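Long-range contacts in methanol--corrinoid protein co-methyltransferase (PDB 2I2X), which transfers the methyl group of methanol to the cob(I)amide carried by its partner subunit MtaC, a step of methanogenesis: residues 42-47 with 82-87; 46-51 with 314-319; 159-164 with 210-215; 198-203 with 215-220; 296-301 with 362-367. All blocks are in the same frame, centred on the assembly; numbering follows the deposited sequence.

Contacts 1 and 3 are parallel strand pairs of one sheet, buried and held by backbone hydrogen bonds; both reach the same potassium ion, where E86 OE2 and E164 OE2 come within 2.8 Å of each other. Contact 4 shares A215 with contact 3 and backs strand 213-216 with a helix; its chemistry is one indole-carboxylate bond, and both contacts hold a ligand of the same zinc ion. Contact 2 continues from contact 1 through A46 and P47 into loops that are only partly buried and face the second subunit. Contact 5, centred about 24 Å from contact 1, is buried in the assembly but relies on van der Waals packing rather than hydrogen bonds between its segments.

Contact 1. Residues 42-47 with 82-87; sequences EINYAP and ILETEH. With K (potassium ion), chain S.
Y45 lays its ring over the backbone of E84 and reaches T85 with its hydroxyl. The route begins with a chi1 of 37°, which places CG between the backbone N and the carbonyl carbon and directs the ring across the strand 80-86. CB lies 4.0 Å from V315 O of the loop 314-319. Along the ring the distance to E84 O shrinks from CD2 through CE2 to CZ, which is 3.2 Å from it; the oxygen sits over one face, displaced toward the rim. CE2 also approaches L83 CB, which lies at the ring edge. At the tip, Y45 OH and T85 OG1 form a 2.8 Å hydrogen bond, and OG1 is held in addition by Q105. A phenylalanine here would probably keep the cover over E84 O but leave T85 OG1 with one partner fewer.

Before the tyrosine the backbones pair in parallel: I43 N bonds I82 O, and E84 N bonds I43 O at 2.9 Å with an angle of 173°. N44 ND2 then donates to E84 OE1 (2.9 Å), which it meets 42° out of the carboxylate plane, while E84 OE2 is taken by T125 and K267. A water accepts from both Y45 N and E86 N. E86 OE2 binds the potassium ion at 2.3 Å and also bonds K267; E164 and E313 bind the same ion.

The pair belongs to a beta-alpha-beta unit of the TIM barrel: helix 55-76 joins the two strands and packs on Y45 through Y62 and I65, helix 325-345 touches I43, and strand 119-126 flanks the far side of 80-86.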
# COMPACT_ATOMS: atom_id res chain seq x y z
N GLU A 42 -1.60 10.18 -10.00
CA GLU A 42 -0.21 10.29 -10.44
C GLU A 42 0.60 9.26 -9.66
O GLU A 42 0.82 9.41 -8.45
CB GLU A 42 0.33 11.72 -10.22
CG GLU A 42 1.84 11.95 -10.61
CD GLU A 42 2.21 13.44 -10.98
OE1 GLU A 42 1.60 14.43 -10.47
OE2 GLU A 42 3.13 13.64 -11.81
N ILE A 43 1.05 8.21 -10.34
CA ILE A 43 1.75 7.14 -9.64
C ILE A 43 3.28 7.33 -9.69
O ILE A 43 3.85 7.67 -10.73
CB ILE A 43 1.31 5.73 -10.16
CG1 ILE A 43 1.96 4.60 -9.36
CG2 ILE A 43 1.58 5.61 -11.67
CD1 ILE A 43 1.39 4.36 -7.93
N ASN A 44 3.90 7.10 -8.53
CA ASN A 44 5.35 7.20 -8.35
C ASN A 44 5.91 5.85 -7.95
O ASN A 44 5.14 4.96 -7.59
CB ASN A 44 5.68 8.25 -7.31
CG ASN A 44 5.79 9.63 -7.92
OD1 ASN A 44 6.84 10.00 -8.45
ND2 ASN A 44 4.70 10.39 -7.90
N TYR A 45 7.23 5.70 -8.05
CA TYR A 45 7.89 4.39 -7.97
C TYR A 45 9.41 4.57 -7.97
O TYR A 45 9.90 5.55 -8.50
CB TYR A 45 7.52 3.50 -9.17
CG TYR A 45 7.38 4.28 -10.47
CD1 TYR A 45 8.48 4.55 -11.26
CD2 TYR A 45 6.15 4.75 -10.89
CE1 TYR A 45 8.34 5.27 -12.45
CE2 TYR A 45 6.00 5.46 -12.05
CZ TYR A 45 7.09 5.72 -12.82
OH TYR A 45 6.91 6.43 -13.98
N ALA A 46 10.12 3.63 -7.35
CA ALA A 46 11.59 3.56 -7.36
C ALA A 46 11.94 2.11 -7.76
O ALA A 46 11.39 1.15 -7.19
CB ALA A 46 12.17 3.88 -5.98
N PRO A 47 12.85 1.94 -8.73
CA PRO A 47 13.31 0.61 -9.06
C PRO A 47 14.05 -0.03 -7.89
O PRO A 47 14.42 0.65 -6.94
CB PRO A 47 14.23 0.84 -10.26
CG PRO A 47 14.60 2.27 -10.24
CD PRO A 47 13.48 3.00 -9.56
N ILE A 82 -1.39 9.60 -14.70
CA ILE A 82 -0.08 10.20 -14.98
C ILE A 82 0.98 9.31 -14.33
O ILE A 82 0.80 8.91 -13.17
CB ILE A 82 0.04 11.60 -14.37
CG1 ILE A 82 -0.88 12.58 -15.10
CG2 ILE A 82 1.48 12.07 -14.41
CD1 ILE A 82 -1.17 13.88 -14.33
N LEU A 83 2.05 8.99 -15.05
CA LEU A 83 3.21 8.32 -14.44
C LEU A 83 4.31 9.34 -14.14
O LEU A 83 4.67 10.17 -15.00
CB LEU A 83 3.73 7.20 -15.35
CG LEU A 83 2.85 5.93 -15.56
CD1 LEU A 83 1.72 6.05 -16.65
CD2 LEU A 83 3.74 4.70 -15.84
N GLU A 84 4.82 9.32 -12.92
CA GLU A 84 5.94 10.16 -12.61
C GLU A 84 7.20 9.34 -12.33
O GLU A 84 7.24 8.56 -11.37
CB GLU A 84 5.66 11.13 -11.45
CG GLU A 84 6.94 11.94 -11.07
CD GLU A 84 6.83 12.81 -9.86
OE1 GLU A 84 5.80 12.77 -9.14
OE2 GLU A 84 7.80 13.56 -9.60
N THR A 85 8.23 9.56 -13.15
CA THR A 85 9.54 8.96 -12.94
C THR A 85 10.50 9.96 -12.29
O THR A 85 10.94 10.92 -12.93
CB THR A 85 10.16 8.47 -14.28
OG1 THR A 85 9.20 7.65 -14.97
CG2 THR A 85 11.41 7.67 -14.05
N GLU A 86 10.82 9.73 -11.02
CA GLU A 86 11.85 10.52 -10.35
C GLU A 86 13.18 9.91 -10.62
O GLU A 86 13.49 8.89 -10.06
CB GLU A 86 11.63 10.53 -8.84
CG GLU A 86 10.35 11.24 -8.47
CD GLU A 86 10.14 11.35 -6.99
OE1 GLU A 86 10.08 10.31 -6.29
OE2 GLU A 86 10.00 12.50 -6.51
N HIS A 87 14.00 10.56 -11.44
CA HIS A 87 15.34 10.08 -11.77
C HIS A 87 16.10 9.54 -10.56
O HIS A 87 16.19 10.21 -9.56
CB HIS A 87 16.15 11.18 -12.45
CG HIS A 87 15.76 11.43 -13.87
ND1 HIS A 87 16.61 12.02 -14.79
CD2 HIS A 87 14.61 11.16 -14.55
CE1 HIS A 87 16.00 12.11 -15.96
NE2 HIS A 87 14.79 11.60 -15.84
K K S . 10.33 12.99 -4.24
O HOH W 1 8.74 8.20 -9.20
O HOH W 2 10.12 7.70 -6.48

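Contact 2. Residues 46-51 with 314-319; sequences APRPEA and SVEYHG. With ZN (zinc ion), chain R.
A46 O receives two backbone donors from the other segment: Y317 N at 2.9 Å in a hydrogen bond of 163°, and the CA-H of E316 in a longer C-H...O contact. A46 N answers with a bond to V315 O, which makes A46 and E316 a single bridge.

R48 runs alongside this bridge. Its CG lies 3.3 Å from Y317 O, and a bend at chi3 (-73°) turns the guanidinium so that the same oxygen stands over one of its faces. The guanidinium plane stands at 85° to the Y317 ring plane, with R48 NH2 3.7 Å from Y317 CD2; NH2 also makes a salt bridge to E61. An alanine here would probably strip the cover from Y317 O and leave E61 without its charged mate.

The carboxylate of E316 faces two ways. OE1 takes a water, which also donates to P47 O, while OE2 accepts from H318 ND1 through its anti lone pair at 2.7 Å, which fixes the imidazole and would probably polarise it. H318 NE2 lies 2.0 Å from a zinc ion completed by E320 and by H318 and E320 of the second subunit: a four-ligand zinc site on the MtaB dimer interface, with E316 as second-shell residue.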
# COMPACT_ATOMS: atom_id res chain seq x y z
N ALA A 46 10.12 3.63 -7.35
CA ALA A 46 11.59 3.56 -7.36
C ALA A 46 11.94 2.11 -7.76
O ALA A 46 11.39 1.15 -7.19
CB ALA A 46 12.17 3.88 -5.98
N PRO A 47 12.85 1.94 -8.73
CA PRO A 47 13.31 0.61 -9.06
C PRO A 47 14.05 -0.03 -7.89
O PRO A 47 14.42 0.65 -6.94
CB PRO A 47 14.23 0.84 -10.26
CG PRO A 47 14.60 2.27 -10.24
CD PRO A 47 13.48 3.00 -9.56
N ARG A 48 14.23 -1.35 -7.94
CA ARG A 48 14.98 -2.03 -6.90
C ARG A 48 16.48 -1.73 -7.10
O ARG A 48 16.87 -1.39 -8.21
CB ARG A 48 14.69 -3.53 -6.96
CG ARG A 48 13.31 -3.92 -6.48
CD ARG A 48 12.92 -5.26 -7.02
NE ARG A 48 12.59 -5.24 -8.45
CZ ARG A 48 11.94 -6.23 -9.08
NH1 ARG A 48 11.53 -7.30 -8.41
NH2 ARG A 48 11.67 -6.14 -10.38
N PRO A 49 17.32 -1.85 -6.03
CA PRO A 49 18.78 -1.61 -6.16
C PRO A 49 19.41 -2.36 -7.34
O PRO A 49 20.21 -1.78 -8.08
CB PRO A 49 19.35 -2.16 -4.85
CG PRO A 49 18.25 -2.30 -3.92
CD PRO A 49 16.93 -2.21 -4.65
N GLU A 50 19.02 -3.63 -7.52
CA GLU A 50 19.53 -4.48 -8.60
C GLU A 50 19.31 -3.86 -9.97
O GLU A 50 20.13 -4.08 -10.87
CB GLU A 50 18.88 -5.87 -8.63
CG GLU A 50 18.80 -6.58 -7.31
CD GLU A 50 17.47 -6.35 -6.62
OE1 GLU A 50 16.41 -6.76 -7.16
OE2 GLU A 50 17.49 -5.78 -5.52
N ALA A 51 18.21 -3.13 -10.15
CA ALA A 51 17.91 -2.53 -11.45
C ALA A 51 18.91 -1.44 -11.84
O ALA A 51 19.06 -1.11 -13.01
CB ALA A 51 16.47 -2.01 -11.51
N SER A 314 6.01 7.85 -3.46
CA SER A 314 6.98 6.87 -3.89
C SER A 314 6.77 5.52 -3.19
O SER A 314 6.33 5.46 -2.04
CB SER A 314 8.38 7.35 -3.59
OG SER A 314 9.28 6.59 -4.38
N VAL A 315 7.13 4.46 -3.90
CA VAL A 315 7.14 3.13 -3.34
C VAL A 315 8.14 2.32 -4.16
O VAL A 315 8.28 2.54 -5.38
CB VAL A 315 5.73 2.48 -3.42
CG1 VAL A 315 5.30 2.27 -4.92
CG2 VAL A 315 5.63 1.18 -2.58
N GLU A 316 8.82 1.37 -3.51
CA GLU A 316 9.69 0.45 -4.24
C GLU A 316 8.87 -0.47 -5.13
O GLU A 316 7.83 -0.96 -4.73
CB GLU A 316 10.53 -0.41 -3.30
CG GLU A 316 11.48 -1.30 -4.09
CD GLU A 316 12.26 -2.21 -3.22
OE1 GLU A 316 13.49 -1.98 -3.11
OE2 GLU A 316 11.63 -3.14 -2.63
N TYR A 317 9.35 -0.71 -6.34
CA TYR A 317 8.69 -1.66 -7.20
C TYR A 317 8.95 -3.10 -6.71
O TYR A 317 10.08 -3.60 -6.84
CB TYR A 317 9.16 -1.49 -8.64
CG TYR A 317 8.50 -2.43 -9.61
CD1 TYR A 317 7.12 -2.41 -9.79
CD2 TYR A 317 9.27 -3.32 -10.36
CE1 TYR A 317 6.48 -3.28 -10.70
CE2 TYR A 317 8.64 -4.20 -11.31
CZ TYR A 317 7.25 -4.16 -11.45
OH TYR A 317 6.63 -5.01 -12.34
N HIS A 318 7.94 -3.74 -6.12
CA HIS A 318 8.05 -5.14 -5.72
C HIS A 318 6.68 -5.82 -5.61
O HIS A 318 5.64 -5.17 -5.79
CB HIS A 318 8.92 -5.32 -4.46
CG HIS A 318 8.34 -4.76 -3.19
ND1 HIS A 318 8.98 -3.79 -2.44
CD2 HIS A 318 7.19 -5.07 -2.51
CE1 HIS A 318 8.25 -3.51 -1.37
NE2 HIS A 318 7.16 -4.26 -1.40
N GLY A 319 6.68 -7.13 -5.33
CA GLY A 319 5.45 -7.92 -5.27
C GLY A 319 4.68 -7.75 -3.96
O GLY A 319 5.29 -7.66 -2.90
ZN ZN R . 5.72 -4.11 -0.03
O HOH W 3 14.48 0.56 -3.66

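Contact 3. Residues 159-164 with 210-215; sequences DLLSVE and TGTISA. With ZN (zinc ion), chain Q; K (potassium ion), chain S.
L160 and I213 run alongside each other in the same direction on one face of the sheet, L160 CD2 touching I213 CG2 at 3.7 Å. Their alignment follows from the parallel register, in which L160 pairs with I213 and L161 with S214. Farther along that face, L160 CB meets A215 CB at 3.9 Å, and the same methyl lies near S162 OG, which is hydrogen-bonded to G216 O.

On the other face the arrangement is different: L161 and T212 stand nearly perpendicular, L161 CD1 abutting T212 OG1 at 3.6 Å. Set between the backbone N and the carbonyl carbon (chi1 64°), T212 OG1 donates back to T210 OG1, and G211 closes helix 181-210 with a Schellman motif. A154 of helix 143-155 covers both L161 and T212.

Three backbone bonds hold the register. I213 N donates to D159 O, L161 N to I213 O at 2.9 Å, and A215 N to L161 O at 3.0 Å; the strand segments diverge by 34°, as expected for a twisted sheet.

The strand 160-163 leads to E164, whose OE1 binds zinc at 2.1 Å and whose OE2 binds potassium at 2.4 Å. Neighbouring parallel strands joined through helices, with a metal ligand on the C-terminal side of the strands, are the layout of a TIM-barrel active site; C220 and C269 are the other protein ligands of this zinc.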
# COMPACT_ATOMS: atom_id res chain seq x y z
N ASP A 159 6.47 14.49 -20.80
CA ASP A 159 5.44 15.49 -21.06
C ASP A 159 5.55 16.64 -20.06
O ASP A 159 5.36 17.81 -20.41
CB ASP A 159 4.06 14.83 -20.93
CG ASP A 159 3.81 13.76 -21.98
OD1 ASP A 159 3.56 12.60 -21.60
OD2 ASP A 159 3.84 14.06 -23.19
N LEU A 160 5.86 16.32 -18.80
CA LEU A 160 5.97 17.34 -17.75
C LEU A 160 7.38 17.29 -17.21
O LEU A 160 7.98 16.21 -17.10
CB LEU A 160 4.94 17.12 -16.63
CG LEU A 160 3.50 16.77 -17.09
CD1 LEU A 160 2.70 16.10 -15.98
CD2 LEU A 160 2.71 17.93 -17.63
N LEU A 161 7.93 18.45 -16.87
CA LEU A 161 9.29 18.54 -16.37
C LEU A 161 9.31 19.14 -14.98
O LEU A 161 8.67 20.16 -14.75
CB LEU A 161 10.15 19.40 -17.32
CG LEU A 161 10.18 19.04 -18.81
CD1 LEU A 161 11.01 20.04 -19.59
CD2 LEU A 161 10.70 17.61 -19.03
N SER A 162 10.05 18.52 -14.06
CA SER A 162 10.10 18.96 -12.68
C SER A 162 11.48 18.66 -12.13
O SER A 162 12.26 17.92 -12.76
CB SER A 162 9.10 18.15 -11.86
OG SER A 162 7.79 18.70 -11.90
N VAL A 163 11.77 19.21 -10.95
CA VAL A 163 12.97 18.87 -10.19
C VAL A 163 12.62 19.18 -8.75
O VAL A 163 11.76 20.02 -8.50
CB VAL A 163 14.23 19.73 -10.60
CG1 VAL A 163 13.92 21.19 -10.68
CG2 VAL A 163 15.39 19.51 -9.62
N GLU A 164 13.28 18.52 -7.82
CA GLU A 164 13.24 18.93 -6.43
C GLU A 164 14.57 19.63 -6.14
O GLU A 164 15.55 18.98 -5.81
CB GLU A 164 13.13 17.72 -5.52
CG GLU A 164 12.31 16.64 -6.11
CD GLU A 164 11.48 15.90 -5.09
OE1 GLU A 164 11.64 16.14 -3.89
OE2 GLU A 164 10.66 15.04 -5.48
N THR A 210 10.99 22.51 -26.80
CA THR A 210 10.64 21.12 -27.08
C THR A 210 9.14 20.84 -27.10
O THR A 210 8.73 19.72 -27.33
CB THR A 210 11.26 20.21 -26.01
OG1 THR A 210 10.78 20.63 -24.71
CG2 THR A 210 12.80 20.29 -26.05
N GLY A 211 8.32 21.86 -26.85
CA GLY A 211 6.86 21.69 -26.85
C GLY A 211 6.36 20.87 -25.67
O GLY A 211 5.31 20.24 -25.76
N THR A 212 7.10 20.85 -24.56
CA THR A 212 6.66 20.14 -23.37
C THR A 212 6.20 21.10 -22.26
O THR A 212 6.01 22.30 -22.48
CB THR A 212 7.74 19.20 -22.86
OG1 THR A 212 8.89 19.96 -22.45
CG2 THR A 212 8.09 18.16 -23.95
N ILE A 213 5.99 20.57 -21.07
CA ILE A 213 5.47 21.43 -20.02
C ILE A 213 6.42 21.69 -18.88
O ILE A 213 6.96 20.77 -18.29
CB ILE A 213 4.04 21.04 -19.60
CG1 ILE A 213 3.09 21.80 -20.55
CG2 ILE A 213 3.77 21.42 -18.13
CD1 ILE A 213 2.06 20.96 -21.15
N SER A 214 6.66 22.96 -18.61
CA SER A 214 7.44 23.35 -17.46
C SER A 214 6.49 23.26 -16.27
O SER A 214 5.64 24.12 -16.07
CB SER A 214 7.98 24.78 -17.67
OG SER A 214 8.66 25.25 -16.53
N ALA A 215 6.61 22.19 -15.49
CA ALA A 215 5.57 21.87 -14.54
C ALA A 215 5.69 22.55 -13.16
O ALA A 215 4.76 23.21 -12.71
CB ALA A 215 5.40 20.36 -14.42
ZN ZN Q . 10.15 15.34 -2.60
K K S . 10.33 12.99 -4.24

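Contact 4. Residues 198-203 with 215-220; sequences LIWTDI and AGDTDC. With ZN (zinc ion), chain Q.
W200 overlaps the G216-D217 peptide with the six-membered part of its indole, CZ2 lying 3.4 Å from G216 C in an oblique approach. The side chain leaves helix 181-210 with CG anti to the carbonyl carbon (chi1 -76°), which carries the indole toward strand 213-216, with its N-H edge turned to D217. There NE1 donates to D217 OD2 over 2.7 Å, nearly straight at 165°; the oxygen lies practically in the ring plane and uses its anti lone pair. The carboxylate is turned 67° from the indole.

I203 CD1 covers the centre of one indole face, 3.8 Å above it, and I199 CD1 lies 3.9 Å from D217 OD2. That buried oxygen has a second partner in S165. D217 OD1, for its part, accepts from T218 N at 2.7 Å and pairs with R253, a charge that probably helps keep this carboxylate ionised. Both oxygens are therefore engaged, which limits rotation of the group. At G216 the backbone angles would press any CB against the preceding carbonyl; G216 O is hydrogen-bonded by S162 OG.

Three residues beyond D217, C220 SG binds the zinc ion at 2.2 Å. A helix packed on the strand that follows it, with a metal ligand shortly after the strand, is the build of a TIM-barrel active-site rim.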
# COMPACT_ATOMS: atom_id res chain seq x y z
N LEU A 198 16.90 31.19 -11.29
CA LEU A 198 17.92 30.79 -12.26
C LEU A 198 17.42 29.59 -13.03
O LEU A 198 17.19 29.64 -14.24
CB LEU A 198 19.21 30.38 -11.53
CG LEU A 198 20.64 30.46 -12.12
CD1 LEU A 198 21.43 29.22 -11.69
CD2 LEU A 198 20.73 30.64 -13.63
N ILE A 199 17.20 28.50 -12.30
CA ILE A 199 16.89 27.22 -12.94
C ILE A 199 15.56 27.21 -13.70
O ILE A 199 15.49 26.66 -14.81
CB ILE A 199 16.98 26.08 -11.92
CG1 ILE A 199 15.96 26.27 -10.80
CG2 ILE A 199 18.40 26.04 -11.35
CD1 ILE A 199 15.91 25.13 -9.84
N TRP A 200 14.53 27.84 -13.15
CA TRP A 200 13.22 27.79 -13.81
C TRP A 200 13.11 28.63 -15.09
O TRP A 200 12.30 28.33 -15.96
CB TRP A 200 12.06 28.00 -12.81
CG TRP A 200 11.88 26.70 -12.01
CD1 TRP A 200 12.34 26.43 -10.73
CD2 TRP A 200 11.29 25.48 -12.49
NE1 TRP A 200 12.05 25.13 -10.40
CE2 TRP A 200 11.41 24.52 -11.45
CE3 TRP A 200 10.65 25.11 -13.69
CZ2 TRP A 200 10.90 23.22 -11.58
CZ3 TRP A 200 10.14 23.80 -13.81
CH2 TRP A 200 10.28 22.88 -12.76
N THR A 201 13.96 29.65 -15.21
CA THR A 201 14.05 30.41 -16.42
C THR A 201 14.60 29.52 -17.51
O THR A 201 14.06 29.44 -18.60
CB THR A 201 14.96 31.62 -16.20
OG1 THR A 201 14.35 32.47 -15.21
CG2 THR A 201 15.22 32.39 -17.53
N ASP A 202 15.68 28.82 -17.20
CA ASP A 202 16.23 27.90 -18.15
C ASP A 202 15.30 26.71 -18.43
O ASP A 202 15.15 26.33 -19.61
CB ASP A 202 17.57 27.41 -17.67
CG ASP A 202 18.62 28.48 -17.70
OD1 ASP A 202 18.50 29.47 -18.48
OD2 ASP A 202 19.58 28.34 -16.91
N ILE A 203 14.68 26.13 -17.38
CA ILE A 203 13.80 24.96 -17.57
C ILE A 203 12.64 25.29 -18.52
O ILE A 203 12.39 24.54 -19.46
CB ILE A 203 13.28 24.32 -16.27
CG1 ILE A 203 14.44 23.65 -15.53
CG2 ILE A 203 12.23 23.29 -16.59
CD1 ILE A 203 14.33 23.60 -14.01
N ALA A 215 6.61 22.19 -15.49
CA ALA A 215 5.57 21.87 -14.54
C ALA A 215 5.69 22.55 -13.16
O ALA A 215 4.76 23.21 -12.71
CB ALA A 215 5.40 20.36 -14.42
N GLY A 216 6.83 22.40 -12.49
CA GLY A 216 7.08 23.08 -11.22
C GLY A 216 7.95 22.25 -10.28
O GLY A 216 8.25 21.09 -10.59
N ASP A 217 8.29 22.84 -9.14
CA ASP A 217 9.33 22.39 -8.18
C ASP A 217 8.63 22.06 -6.85
O ASP A 217 7.41 21.94 -6.80
CB ASP A 217 10.28 23.58 -7.96
CG ASP A 217 11.69 23.17 -7.57
OD1 ASP A 217 11.89 22.49 -6.55
OD2 ASP A 217 12.63 23.58 -8.28
N THR A 218 9.39 21.95 -5.77
CA THR A 218 8.87 21.60 -4.44
C THR A 218 9.93 21.94 -3.48
O THR A 218 11.10 21.57 -3.69
CB THR A 218 8.95 20.08 -4.14
OG1 THR A 218 8.40 19.33 -5.18
CG2 THR A 218 8.27 19.73 -2.89
N ASP A 219 9.52 22.50 -2.35
CA ASP A 219 10.47 22.68 -1.29
C ASP A 219 10.83 21.45 -0.47
O ASP A 219 11.12 21.59 0.73
CB ASP A 219 10.05 23.78 -0.35
CG ASP A 219 11.24 24.43 0.28
OD1 ASP A 219 12.25 24.65 -0.44
OD2 ASP A 219 11.17 24.70 1.50
N CYS A 220 10.82 20.28 -1.11
CA CYS A 220 11.09 19.01 -0.43
C CYS A 220 12.35 19.03 0.42
O CYS A 220 12.36 18.57 1.55
CB CYS A 220 11.23 17.89 -1.43
SG CYS A 220 10.79 16.26 -0.68
ZN ZN Q . 10.15 15.34 -2.60

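Contact 5. Residues 296-301 with 362-367; sequences SDVMGN and YRDPQA
V298 turns CG1 into the space between its backbone N and carbonyl carbon (chi1 85°), while D364 holds CG anti to its own N (chi1 -160°); together these torsions bring the valine methyl onto the aspartate methylene, V298 CG1 to D364 CB at 3.4 Å. The two side chains are nearly perpendicular. D364 is the N-cap of helix 365-368, and V298 thus packs on a capping residue.

The cap is secured within its own segment. D364 OD1 accepts from Q366 N at 3.0 Å and from Q366 NE2 at 3.2 Å, the donors arriving from opposite faces of the carboxylate plane. D364 OD2 bonds H240 and makes a salt bridge to R15 of a neighbouring chain, so the carboxylate is gripped at both oxygens.

R363 passes V298 head to tail. Its CG meets V298 CG2 at 3.9 Å and its CD comes within 3.2 Å of V298 O, which lies near the edge of the guanidinium without being hydrogen-bonded to it. The polar end goes elsewhere: NE pairs with D360, and NH1 reaches V76 O of the second subunit. M299 CB packs against A367 CB at 3.9 Å.

The contact joins the loop between strands 285-287 and 309-311 to the helical region after helix 349-361, close to two other chains. The loop is shaped by an Asx turn, in which M299 N donates to D297 OD1 at 2.8 Å and 155°.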
# COMPACT_ATOMS: atom_id res chain seq x y z
N SER A 296 4.60 8.90 6.63
CA SER A 296 3.48 9.31 7.45
C SER A 296 3.30 10.84 7.33
O SER A 296 4.27 11.58 7.15
CB SER A 296 3.81 8.96 8.90
OG SER A 296 2.67 8.99 9.71
N ASP A 297 2.05 11.29 7.41
CA ASP A 297 1.77 12.72 7.56
C ASP A 297 0.51 12.97 8.35
O ASP A 297 -0.24 12.05 8.70
CB ASP A 297 1.81 13.51 6.23
CG ASP A 297 0.57 13.34 5.37
OD1 ASP A 297 -0.56 13.55 5.85
OD2 ASP A 297 0.73 13.08 4.15
N VAL A 298 0.29 14.23 8.65
CA VAL A 298 -0.65 14.58 9.68
C VAL A 298 -1.77 15.37 9.04
O VAL A 298 -2.57 16.02 9.75
CB VAL A 298 0.10 15.28 10.81
CG1 VAL A 298 0.29 16.79 10.57
CG2 VAL A 298 -0.48 14.95 12.13
N MET A 299 -1.86 15.25 7.70
CA MET A 299 -2.92 15.91 6.92
C MET A 299 -3.41 15.05 5.75
O MET A 299 -3.58 15.55 4.63
CB MET A 299 -2.49 17.32 6.45
CG MET A 299 -1.15 17.45 5.66
SD MET A 299 0.32 17.16 6.69
CE MET A 299 1.31 18.59 6.14
N GLY A 300 -3.71 13.77 6.04
CA GLY A 300 -3.96 12.75 5.02
C GLY A 300 -5.06 13.12 4.04
O GLY A 300 -4.91 12.84 2.85
N ASN A 301 -6.16 13.70 4.55
CA ASN A 301 -7.34 14.02 3.76
C ASN A 301 -7.36 15.48 3.37
O ASN A 301 -7.78 15.84 2.27
CB ASN A 301 -8.63 13.72 4.52
CG ASN A 301 -8.91 12.22 4.70
OD1 ASN A 301 -9.12 11.75 5.82
ND2 ASN A 301 -8.95 11.49 3.61
N TYR A 362 -7.75 20.09 12.69
CA TYR A 362 -7.36 20.17 14.12
C TYR A 362 -6.30 19.15 14.53
O TYR A 362 -5.86 19.11 15.71
CB TYR A 362 -8.59 20.14 15.05
CG TYR A 362 -9.52 21.33 14.83
CD1 TYR A 362 -9.15 22.63 15.22
CD2 TYR A 362 -10.76 21.17 14.18
CE1 TYR A 362 -10.00 23.73 14.99
CE2 TYR A 362 -11.60 22.25 13.94
CZ TYR A 362 -11.23 23.52 14.36
OH TYR A 362 -12.07 24.58 14.11
N ARG A 363 -5.88 18.34 13.57
CA ARG A 363 -4.90 17.33 13.84
C ARG A 363 -3.55 17.88 14.30
O ARG A 363 -2.91 17.25 15.13
CB ARG A 363 -4.71 16.42 12.63
CG ARG A 363 -4.34 14.95 12.96
CD ARG A 363 -4.38 14.12 11.66
NE ARG A 363 -5.77 13.88 11.33
CZ ARG A 363 -6.53 12.94 11.88
NH1 ARG A 363 -6.05 12.11 12.83
NH2 ARG A 363 -7.79 12.85 11.53
N ASP A 364 -3.13 19.04 13.77
CA ASP A 364 -1.76 19.55 13.96
C ASP A 364 -1.66 20.97 13.39
O ASP A 364 -2.39 21.30 12.45
CB ASP A 364 -0.78 18.68 13.19
CG ASP A 364 0.65 18.81 13.69
OD1 ASP A 364 1.41 19.55 13.04
OD2 ASP A 364 1.01 18.18 14.72
N PRO A 365 -0.77 21.82 13.94
CA PRO A 365 -0.65 23.13 13.31
C PRO A 365 -0.20 23.07 11.86
O PRO A 365 -0.54 23.95 11.07
CB PRO A 365 0.38 23.86 14.20
CG PRO A 365 1.08 22.81 14.93
CD PRO A 365 0.10 21.71 15.14
N GLN A 366 0.55 22.03 11.50
CA GLN A 366 0.98 21.85 10.10
C GLN A 366 -0.22 21.68 9.17
O GLN A 366 -0.16 22.05 7.99
CB GLN A 366 1.91 20.65 9.96
CG GLN A 366 3.23 20.84 10.68
CD GLN A 366 4.15 19.64 10.55
OE1 GLN A 366 4.88 19.52 9.56
NE2 GLN A 366 4.14 18.77 11.55
N ALA A 367 -1.32 21.15 9.70
CA ALA A 367 -2.48 20.91 8.89
C ALA A 367 -3.37 22.16 8.92
O ALA A 367 -3.84 22.64 7.86
CB ALA A 367 -3.21 19.70 9.39